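Local coordinates for protein Aar187cp (Eremothecium gossypii, PDB 3ZIL) that probably regulates the establishment of sister-chromatid cohesion as the cohesin-associated Wpl1 protein, of which this helical Wap1 domain is the C-terminal part, at residues T275-L278 / I279-G283; F321-Q324 / L325-L328; S351-E354 / A355-T358. All blocks are in the same frame, centred on the assembly; numbering follows the deposited sequence.

Contact 1 of 3, residues T275-L278 / I279-G283; sequences TNLL and ILQLG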
ATOM      1  N   THR A 275     -14.038   8.531  10.612  1.00 28.07           N
ATOM      2  CA  THR A 275     -14.710   7.297  10.923  1.00 30.55           C
ATOM      3  C   THR A 275     -13.922   6.114  10.375  1.00 31.06           C
ATOM      4  O   THR A 275     -13.586   5.223  11.114  1.00 26.53           O
ATOM      5  CB  THR A 275     -16.141   7.312  10.391  1.00 25.51           C
ATOM      6  OG1 THR A 275     -16.868   8.282  11.156  1.00 25.85           O
ATOM      7  CG2 THR A 275     -16.796   5.961  10.587  1.00 24.55           C
ATOM      8  N   ASN A 276     -13.604   6.166   9.084  1.00 30.23           N
ATOM      9  CA  ASN A 276     -12.721   5.203   8.488  1.00 32.87           C
ATOM     10  C   ASN A 276     -11.382   5.045   9.170  1.00 30.10           C
ATOM     11  O   ASN A 276     -10.893   3.938   9.326  1.00 29.02           O
ATOM     12  CB  ASN A 276     -12.548   5.475   7.017  1.00 32.79           C
ATOM     13  CG  ASN A 276     -13.788   5.149   6.247  1.00 36.28           C
ATOM     14  OD1 ASN A 276     -14.661   4.390   6.721  1.00 35.37           O
ATOM     15  ND2 ASN A 276     -13.898   5.716   5.050  1.00 34.66           N
ATOM     16  N   LEU A 277     -10.803   6.153   9.595  1.00 28.24           N
ATOM     17  CA  LEU A 277      -9.598   6.147  10.368  1.00 27.43           C
ATOM     18  C   LEU A 277      -9.762   5.411  11.706  1.00 25.88           C
ATOM     19  O   LEU A 277      -8.877   4.655  12.124  1.00 22.91           O
ATOM     20  CB  LEU A 277      -9.219   7.582  10.708  1.00 29.71           C
ATOM     21  CG  LEU A 277      -8.038   7.691  11.693  1.00 33.39           C
ATOM     22  CD1 LEU A 277      -6.746   7.378  10.906  1.00 34.38           C
ATOM     23  CD2 LEU A 277      -7.892   9.030  12.446  1.00 34.93           C
ATOM     24  N   LEU A 278     -10.847   5.698  12.427  1.00 20.19           N
ATOM     25  CA  LEU A 278     -11.014   5.023  13.665  1.00 20.74           C
ATOM     26  C   LEU A 278     -11.257   3.558  13.390  1.00 18.13           C
ATOM     27  O   LEU A 278     -10.765   2.705  14.146  1.00 16.37           O
ATOM     28  CB  LEU A 278     -12.230   5.563  14.436  1.00 24.05           C
ATOM     29  CG  LEU A 278     -12.050   6.871  15.158  1.00 28.09           C
ATOM     30  CD1 LEU A 278     -13.455   7.227  15.642  1.00 29.78           C
ATOM     31  CD2 LEU A 278     -11.112   6.744  16.366  1.00 29.00           C
ATOM     32  N   ILE A 279     -12.057   3.250  12.347  1.00 16.83           N
ATOM     33  CA  ILE A 279     -12.315   1.821  12.066  1.00 15.23           C
ATOM     34  C   ILE A 279     -10.988   1.109  11.757  1.00 15.17           C
ATOM     35  O   ILE A 279     -10.716  -0.007  12.216  1.00 16.45           O
ATOM     36  CB  ILE A 279     -13.302   1.643  10.885  1.00 15.45           C
ATOM     37  CG1 ILE A 279     -14.774   2.028  11.314  1.00 17.36           C
ATOM     38  CG2 ILE A 279     -13.225   0.189  10.351  1.00 13.53           C
ATOM     39  CD1 ILE A 279     -15.760   2.175  10.129  1.00 16.35           C
ATOM     40  N   LEU A 280     -10.142   1.722  10.924  1.00 14.99           N
ATOM     41  CA  LEU A 280      -8.884   1.058  10.588  1.00 15.14           C
ATOM     42  C   LEU A 280      -7.895   0.950  11.834  1.00 16.59           C
ATOM     43  O   LEU A 280      -7.264  -0.120  12.050  1.00 16.92           O
ATOM     44  CB  LEU A 280      -8.180   1.794   9.388  1.00 16.61           C
ATOM     45  CG  LEU A 280      -8.900   1.710   8.058  1.00 20.17           C
ATOM     46  CD1 LEU A 280      -8.280   2.729   7.091  1.00 18.83           C
ATOM     47  CD2 LEU A 280      -8.750   0.289   7.490  1.00 18.00           C
ATOM     48  N   GLN A 281      -7.757   2.029  12.642  1.00 15.68           N
ATOM     49  CA  GLN A 281      -6.987   1.883  13.864  1.00 18.11           C
ATOM     50  C   GLN A 281      -7.545   0.816  14.825  1.00 17.20           C
ATOM     51  O   GLN A 281      -6.779   0.058  15.423  1.00 15.22           O
ATOM     52  CB  GLN A 281      -6.885   3.224  14.615  1.00 21.30           C
ATOM     53  CG  GLN A 281      -6.307   4.343  13.748  1.00 25.97           C
ATOM     54  CD  GLN A 281      -6.102   5.699  14.490  1.00 29.12           C
ATOM     55  OE1 GLN A 281      -6.802   6.034  15.428  1.00 26.85           O
ATOM     56  NE2 GLN A 281      -5.106   6.445  14.056  1.00 29.54           N
ATOM     57  N   LEU A 282      -8.882   0.741  14.970  1.00 18.25           N
ATOM     58  CA  LEU A 282      -9.462  -0.317  15.827  1.00 19.21           C
ATOM     59  C   LEU A 282      -9.255  -1.720  15.202  1.00 19.23           C
ATOM     60  O   LEU A 282      -8.959  -2.649  15.893  1.00 21.11           O
ATOM     61  CB  LEU A 282     -10.962  -0.066  16.078  1.00 17.67           C
ATOM     62  CG  LEU A 282     -11.206   1.115  17.033  1.00 18.87           C
ATOM     63  CD1 LEU A 282     -12.590   1.770  16.871  1.00 20.60           C
ATOM     64  CD2 LEU A 282     -10.978   0.735  18.516  1.00 18.01           C
ATOM     65  N   GLY A 283      -9.417  -1.834  13.896  1.00 18.37           N
ATOM     66  CA  GLY A 283      -9.161  -3.088  13.198  1.00 17.84           C
ATOM     67  C   GLY A 283      -7.708  -3.460  13.464  1.00 20.64           C
ATOM     68  O   GLY A 283      -7.405  -4.632  13.729  1.00 20.77           O
TER

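Contact 2 of 3, residues F321-Q324 / L325-L328; sequences FVLQ and LFLL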
ATOM      1  N   PHE A 321     -21.222   0.634  13.724  1.00 29.37           N
ATOM      2  CA  PHE A 321     -20.111  -0.299  13.593  1.00 28.53           C
ATOM      3  C   PHE A 321     -18.886   0.194  14.405  1.00 25.26           C
ATOM      4  O   PHE A 321     -18.298  -0.555  15.166  1.00 23.13           O
ATOM      5  CB  PHE A 321     -19.753  -0.425  12.123  1.00 28.07           C
ATOM      6  CG  PHE A 321     -18.659  -1.416  11.855  1.00 26.99           C
ATOM      7  CD1 PHE A 321     -18.901  -2.780  11.975  1.00 27.75           C
ATOM      8  CD2 PHE A 321     -17.405  -0.990  11.477  1.00 26.26           C
ATOM      9  CE1 PHE A 321     -17.919  -3.696  11.711  1.00 26.04           C
ATOM     10  CE2 PHE A 321     -16.417  -1.915  11.176  1.00 21.57           C
ATOM     11  CZ  PHE A 321     -16.676  -3.258  11.299  1.00 22.84           C
ATOM     12  N   VAL A 322     -18.535   1.470  14.297  1.00 25.30           N
ATOM     13  CA  VAL A 322     -17.358   1.927  15.043  1.00 26.29           C
ATOM     14  C   VAL A 322     -17.450   1.730  16.556  1.00 25.52           C
ATOM     15  O   VAL A 322     -16.491   1.297  17.165  1.00 22.23           O
ATOM     16  CB  VAL A 322     -16.881   3.372  14.757  1.00 29.31           C
ATOM     17  CG1 VAL A 322     -15.383   3.383  14.830  1.00 29.03           C
ATOM     18  CG2 VAL A 322     -17.275   3.860  13.399  1.00 35.50           C
ATOM     19  N   LEU A 323     -18.606   2.069  17.156  1.00 24.28           N
ATOM     20  CA  LEU A 323     -18.780   1.817  18.560  1.00 22.55           C
ATOM     21  C   LEU A 323     -18.741   0.335  18.900  1.00 20.98           C
ATOM     22  O   LEU A 323     -18.175  -0.033  19.915  1.00 21.70           O
ATOM     23  CB  LEU A 323     -20.071   2.465  19.097  1.00 25.46           C
ATOM     24  CG  LEU A 323     -20.242   2.261  20.605  1.00 29.90           C
ATOM     25  CD1 LEU A 323     -18.982   2.588  21.398  1.00 27.89           C
ATOM     26  CD2 LEU A 323     -21.423   3.079  21.108  1.00 35.00           C
ATOM     27  N   GLN A 324     -19.341  -0.509  18.073  1.00 20.08           N
ATOM     28  CA  GLN A 324     -19.279  -1.960  18.296  1.00 20.88           C
ATOM     29  C   GLN A 324     -17.877  -2.502  18.286  1.00 20.82           C
ATOM     30  O   GLN A 324     -17.498  -3.334  19.119  1.00 19.13           O
ATOM     31  CB  GLN A 324     -20.106  -2.657  17.223  1.00 21.03           C
ATOM     32  CG  GLN A 324     -21.593  -2.468  17.563  1.00 22.09           C
ATOM     33  CD  GLN A 324     -22.468  -2.817  16.392  1.00 25.95           C
ATOM     34  OE1 GLN A 324     -22.091  -2.568  15.232  1.00 22.92           O
ATOM     35  NE2 GLN A 324     -23.636  -3.402  16.664  1.00 25.59           N
ATOM     36  N   LEU A 325     -17.098  -2.002  17.330  1.00 19.28           N
ATOM     37  CA  LEU A 325     -15.721  -2.401  17.195  1.00 19.50           C
ATOM     38  C   LEU A 325     -14.948  -1.895  18.440  1.00 21.38           C
ATOM     39  O   LEU A 325     -14.120  -2.600  19.027  1.00 18.34           O
ATOM     40  CB  LEU A 325     -15.228  -1.736  15.868  1.00 20.64           C
ATOM     41  CG  LEU A 325     -13.868  -2.193  15.327  1.00 24.84           C
ATOM     42  CD1 LEU A 325     -13.683  -3.719  15.425  1.00 24.48           C
ATOM     43  CD2 LEU A 325     -13.658  -1.631  13.906  1.00 22.30           C
ATOM     44  N   PHE A 326     -15.238  -0.672  18.875  1.00 21.64           N
ATOM     45  CA  PHE A 326     -14.543  -0.154  20.041  1.00 22.72           C
ATOM     46  C   PHE A 326     -14.771  -1.053  21.246  1.00 25.20           C
ATOM     47  O   PHE A 326     -13.862  -1.287  22.039  1.00 23.75           O
ATOM     48  CB  PHE A 326     -15.000   1.285  20.344  1.00 23.22           C
ATOM     49  CG  PHE A 326     -14.386   1.859  21.581  1.00 26.16           C
ATOM     50  CD1 PHE A 326     -13.202   2.524  21.515  1.00 31.01           C
ATOM     51  CD2 PHE A 326     -14.991   1.693  22.820  1.00 27.52           C
ATOM     52  CE1 PHE A 326     -12.602   3.034  22.662  1.00 33.94           C
ATOM     53  CE2 PHE A 326     -14.383   2.153  23.978  1.00 30.60           C
ATOM     54  CZ  PHE A 326     -13.197   2.850  23.898  1.00 34.94           C
ATOM     55  N   LEU A 327     -16.016  -1.517  21.409  1.00 27.42           N
ATOM     56  CA  LEU A 327     -16.383  -2.307  22.591  1.00 25.78           C
ATOM     57  C   LEU A 327     -15.706  -3.684  22.557  1.00 24.74           C
ATOM     58  O   LEU A 327     -15.334  -4.231  23.584  1.00 23.38           O
ATOM     59  CB  LEU A 327     -17.897  -2.511  22.606  1.00 24.40           C
ATOM     60  CG  LEU A 327     -18.715  -1.251  22.916  1.00 30.58           C
ATOM     61  CD1 LEU A 327     -20.234  -1.516  22.917  1.00 32.18           C
ATOM     62  CD2 LEU A 327     -18.320  -0.612  24.223  1.00 27.87           C
ATOM     63  N   LEU A 328     -15.634  -4.268  21.359  1.00 22.86           N
ATOM     64  CA  LEU A 328     -14.941  -5.529  21.189  1.00 22.29           C
ATOM     65  C   LEU A 328     -13.466  -5.354  21.580  1.00 21.91           C
ATOM     66  O   LEU A 328     -12.910  -6.204  22.296  1.00 19.92           O
ATOM     67  CB  LEU A 328     -15.093  -6.040  19.737  1.00 23.05           C
ATOM     68  CG  LEU A 328     -14.276  -7.263  19.326  1.00 24.18           C
ATOM     69  CD1 LEU A 328     -14.504  -8.433  20.249  1.00 22.29           C
ATOM     70  CD2 LEU A 328     -14.586  -7.644  17.876  1.00 26.12           C
TER

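Contact 3 of 3, residues S351-E354 / A355-T358; sequences SELE and AFAT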
ATOM      1  N   SER A 351     -24.027  -8.232  25.969  1.00 36.33           N
ATOM      2  CA  SER A 351     -25.238  -8.066  25.183  1.00 33.06           C
ATOM      3  C   SER A 351     -25.051  -7.266  23.881  1.00 28.44           C
ATOM      4  O   SER A 351     -25.619  -7.574  22.869  1.00 31.06           O
ATOM      5  CB  SER A 351     -26.287  -7.449  26.113  1.00 33.55           C
ATOM      6  OG  SER A 351     -27.401  -7.132  25.379  1.00 36.34           O
ATOM      7  N   GLU A 352     -24.242  -6.234  23.911  1.00 29.16           N
ATOM      8  CA  GLU A 352     -23.956  -5.456  22.704  1.00 29.39           C
ATOM      9  C   GLU A 352     -23.022  -6.282  21.776  1.00 25.48           C
ATOM     10  O   GLU A 352     -23.198  -6.296  20.567  1.00 29.76           O
ATOM     11  CB  GLU A 352     -23.337  -4.116  23.065  1.00 29.74           C
ATOM     12  CG  GLU A 352     -24.292  -3.114  23.736  1.00 36.81           C
ATOM     13  CD  GLU A 352     -25.516  -2.713  22.896  1.00 41.90           C
ATOM     14  OE1 GLU A 352     -25.464  -2.702  21.658  1.00 41.03           O
ATOM     15  OE2 GLU A 352     -26.563  -2.368  23.486  1.00 41.83           O
ATOM     16  N   LEU A 353     -22.138  -7.062  22.371  1.00 25.25           N
ATOM     17  CA  LEU A 353     -21.244  -7.939  21.621  1.00 24.59           C
ATOM     18  C   LEU A 353     -22.009  -9.032  20.891  1.00 26.99           C
ATOM     19  O   LEU A 353     -21.715  -9.324  19.712  1.00 21.88           O
ATOM     20  CB  LEU A 353     -20.107  -8.450  22.517  1.00 24.60           C
ATOM     21  CG  LEU A 353     -19.007  -7.427  22.858  1.00 26.21           C
ATOM     22  CD1 LEU A 353     -17.855  -8.025  23.699  1.00 27.80           C
ATOM     23  CD2 LEU A 353     -18.459  -6.731  21.617  1.00 30.10           C
ATOM     24  N   GLU A 354     -23.060  -9.589  21.540  1.00 27.81           N
ATOM     25  CA  GLU A 354     -23.879 -10.634  20.895  1.00 27.35           C
ATOM     26  C   GLU A 354     -24.668 -10.097  19.704  1.00 26.09           C
ATOM     27  O   GLU A 354     -24.808 -10.763  18.685  1.00 25.22           O
ATOM     28  CB  GLU A 354     -24.921 -11.247  21.880  1.00 29.65           C
ATOM     29  CG  GLU A 354     -24.368 -12.244  22.856  1.00 31.94           C
ATOM     30  CD  GLU A 354     -25.313 -12.531  24.007  1.00 36.03           C
ATOM     31  OE1 GLU A 354     -26.361 -11.838  24.165  1.00 34.66           O
ATOM     32  OE2 GLU A 354     -24.971 -13.419  24.807  1.00 41.02           O
ATOM     33  N   ALA A 355     -25.235  -8.911  19.847  1.00 26.42           N
ATOM     34  CA  ALA A 355     -25.879  -8.273  18.731  1.00 25.40           C
ATOM     35  C   ALA A 355     -24.883  -7.987  17.546  1.00 25.42           C
ATOM     36  O   ALA A 355     -25.232  -8.086  16.384  1.00 24.59           O
ATOM     37  CB  ALA A 355     -26.500  -6.949  19.201  1.00 26.77           C
ATOM     38  N   PHE A 356     -23.691  -7.520  17.857  1.00 27.37           N
ATOM     39  CA  PHE A 356     -22.623  -7.265  16.820  1.00 23.35           C
ATOM     40  C   PHE A 356     -22.264  -8.566  16.110  1.00 23.63           C
ATOM     41  O   PHE A 356     -22.103  -8.584  14.869  1.00 26.96           O
ATOM     42  CB  PHE A 356     -21.422  -6.655  17.567  1.00 26.53           C
ATOM     43  CG  PHE A 356     -20.256  -6.192  16.691  1.00 26.03           C
ATOM     44  CD1 PHE A 356     -20.433  -5.777  15.360  1.00 26.65           C
ATOM     45  CD2 PHE A 356     -18.980  -6.083  17.265  1.00 25.18           C
ATOM     46  CE1 PHE A 356     -19.349  -5.312  14.609  1.00 25.65           C
ATOM     47  CE2 PHE A 356     -17.876  -5.634  16.503  1.00 25.52           C
ATOM     48  CZ  PHE A 356     -18.077  -5.243  15.194  1.00 29.18           C
ATOM     49  N   ALA A 357     -22.219  -9.673  16.867  1.00 21.04           N
ATOM     50  CA  ALA A 357     -22.007 -10.997  16.289  1.00 21.18           C
ATOM     51  C   ALA A 357     -23.060 -11.427  15.269  1.00 26.60           C
ATOM     52  O   ALA A 357     -22.732 -12.004  14.231  1.00 27.30           O
ATOM     53  CB  ALA A 357     -21.859 -12.072  17.362  1.00 23.47           C
ATOM     54  N   THR A 358     -24.316 -11.088  15.533  1.00 26.00           N
ATOM     55  CA  THR A 358     -25.360 -11.422  14.622  1.00 27.46           C
ATOM     56  C   THR A 358     -25.252 -10.603  13.368  1.00 24.89           C
ATOM     57  O   THR A 358     -25.522 -11.135  12.291  1.00 27.77           O
ATOM     58  CB  THR A 358     -26.733 -11.146  15.287  1.00 29.18           C
ATOM     59  OG1 THR A 358     -26.804 -11.889  16.515  1.00 29.00           O
ATOM     60  CG2 THR A 358     -27.866 -11.491  14.354  1.00 25.20           C
TER

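Contact 1 of 3, residues T275-L278 / I279-G283
Leu277 and Gln281, one turn apart on helix 272-289, lay their side chains across each other at a slant. The amide end of Gln281 meets the branched end of Leu277, with Gln281 NE2 3.7 Å from Leu277 CD1. Leu277 swings its branch to that side because CG stands anti to the backbone N (chi1 172°); Gln281 runs extended beyond its CG, which passes 3.1 Å from Leu277 O. The polar atoms of the amide look past the turn: OE1 is hydrogen-bonded to Ser258 OG on helix 248-261, and NE2 to Leu222 O. A second pair one turn apart meets by methyl groups, Thr275 CG2 lying 4.0 Å from Ile279 CD1, while Thr275 OG1 is held by Ser271 O. Beneath the side chains the helix bonds are regular, Ile279 N to Thr275 O at 2.8 Å and Gln281 N to Leu277 O at 2.9 Å, the latter almost straight at 173°. With a leucine in place of Gln281, the Leu222 carbonyl and the Ser258 hydroxyl would probably each lose this polar partner. Chemically, then, a carboxamide bonded at both O and N is held against turning while its flank packs on leucine, joining polar ties to an apolar core.

Contact 2 of 3, residues F321-Q324 / L325-L328
Leu325, the residue most enclosed by this local contact, reaches back one turn along helix 321-336 to the Phe321 ring. Its CD2 lies 3.9 Å from Phe321 CE2, and its CB rides 3.4 Å from Phe321 O. With CG of Phe321 anti to its backbone N (chi1 -177°), the ring is placed where it can meet that methyl. The backbone joins the same two residues: Leu325 N gives a hydrogen bond of 2.9 Å to Phe321 O. Gln324 meets the following residues mainly through its main chain, its O accepting from Leu328 N at 3.1 Å. Its side chain, extended beyond CG, packs on Asp359 and Phe356 of helix 343-360 and on Met319. Leu323 serves a different flank from Phe321: its CD1 touches Leu327 CG at 4.1 Å and comes within 4.3 Å of Phe326 CB, and Leu323 and Leu327 are also joined by the bond from Leu327 N to Leu323 O. Outside the segments the Phe326 ring stacks on Phe304, and Leu323 and Leu327 pack on helix 304-313. All eight residues are buried, so this helix is wrapped on several flanks. Such a helix, lined with leucine and phenylalanine and packed against helices before and after it in the chain, is characteristic of an all-helical, elongated solenoid-like fold such as the Wap1 domain.

Contact 3 of 3, residues S351-E354 / A355-T358
A threonine that doubles the helix bond of the residue four before it marks the last turns of helix 343-360, where Glu354 O accepts from both the backbone N and the hydroxyl of Thr358. Thr358 OG1 donates to Glu354 O over 3.2 Å, and Thr358 N reaches the same atom from the opposite face of the carbonyl plane. The hydroxyl can do so because it stands beside its own backbone N (chi1 -56°), which turns it back along the helix. The backbone bond is somewhat bent, with an N-H...O angle of 145°; Glu354 O thus accepts two bonds, both about 3.2 Å long. Earlier along the same turns the bonding is uneven: Ala355 N to Ser351 O is weak at 3.3 Å, whereas Ala357 N to Leu353 O is a normal bond of 2.9 Å. On the buried flank Leu353 meets the Phe356 ring at its edge, CD2 lying near the ring plane, 4.4 Å from Phe356 CD2. Phe356 CB also lies 3.4 Å from Leu353 O, and the ring then leads away from this turn. Glu354, Ala355 and Thr358 form the exposed flank, where the carboxylate of Glu354 makes a salt bridge through OE2 to Lys350, one turn back. The helix is therefore two-sided. Its inner side chains lie between two neighbours: Leu353 packs on Ala331 of helix 321-336 and on Val374 and Leu375 of helix 365-375, while Phe356 touches Ile371 and Ala357 touches His368 of that same C-terminal helix.

How the contacts relate
The three contacts lie in series along the chain, each on its own helix, and step outward toward the C-terminal end of the domain. The centres of contacts 1 and 2 are about 10 Å apart, and they touch where Thr275 CG2 meets Val322 CG2 at 3.5 Å and Leu282 CB meets Leu325 CG at 3.7 Å. Contacts 2 and 3 are likewise about 10 Å apart between centres; there Phe321 CE1 approaches Phe356 CE1 at 3.6 Å. Contacts 1 and 3 do not touch, their nearest atoms being about 9 Å apart, so 321-328 is the bridge between them. A bound peptide packs on residues of contacts 1 and 2, among them Ile279 and Phe321.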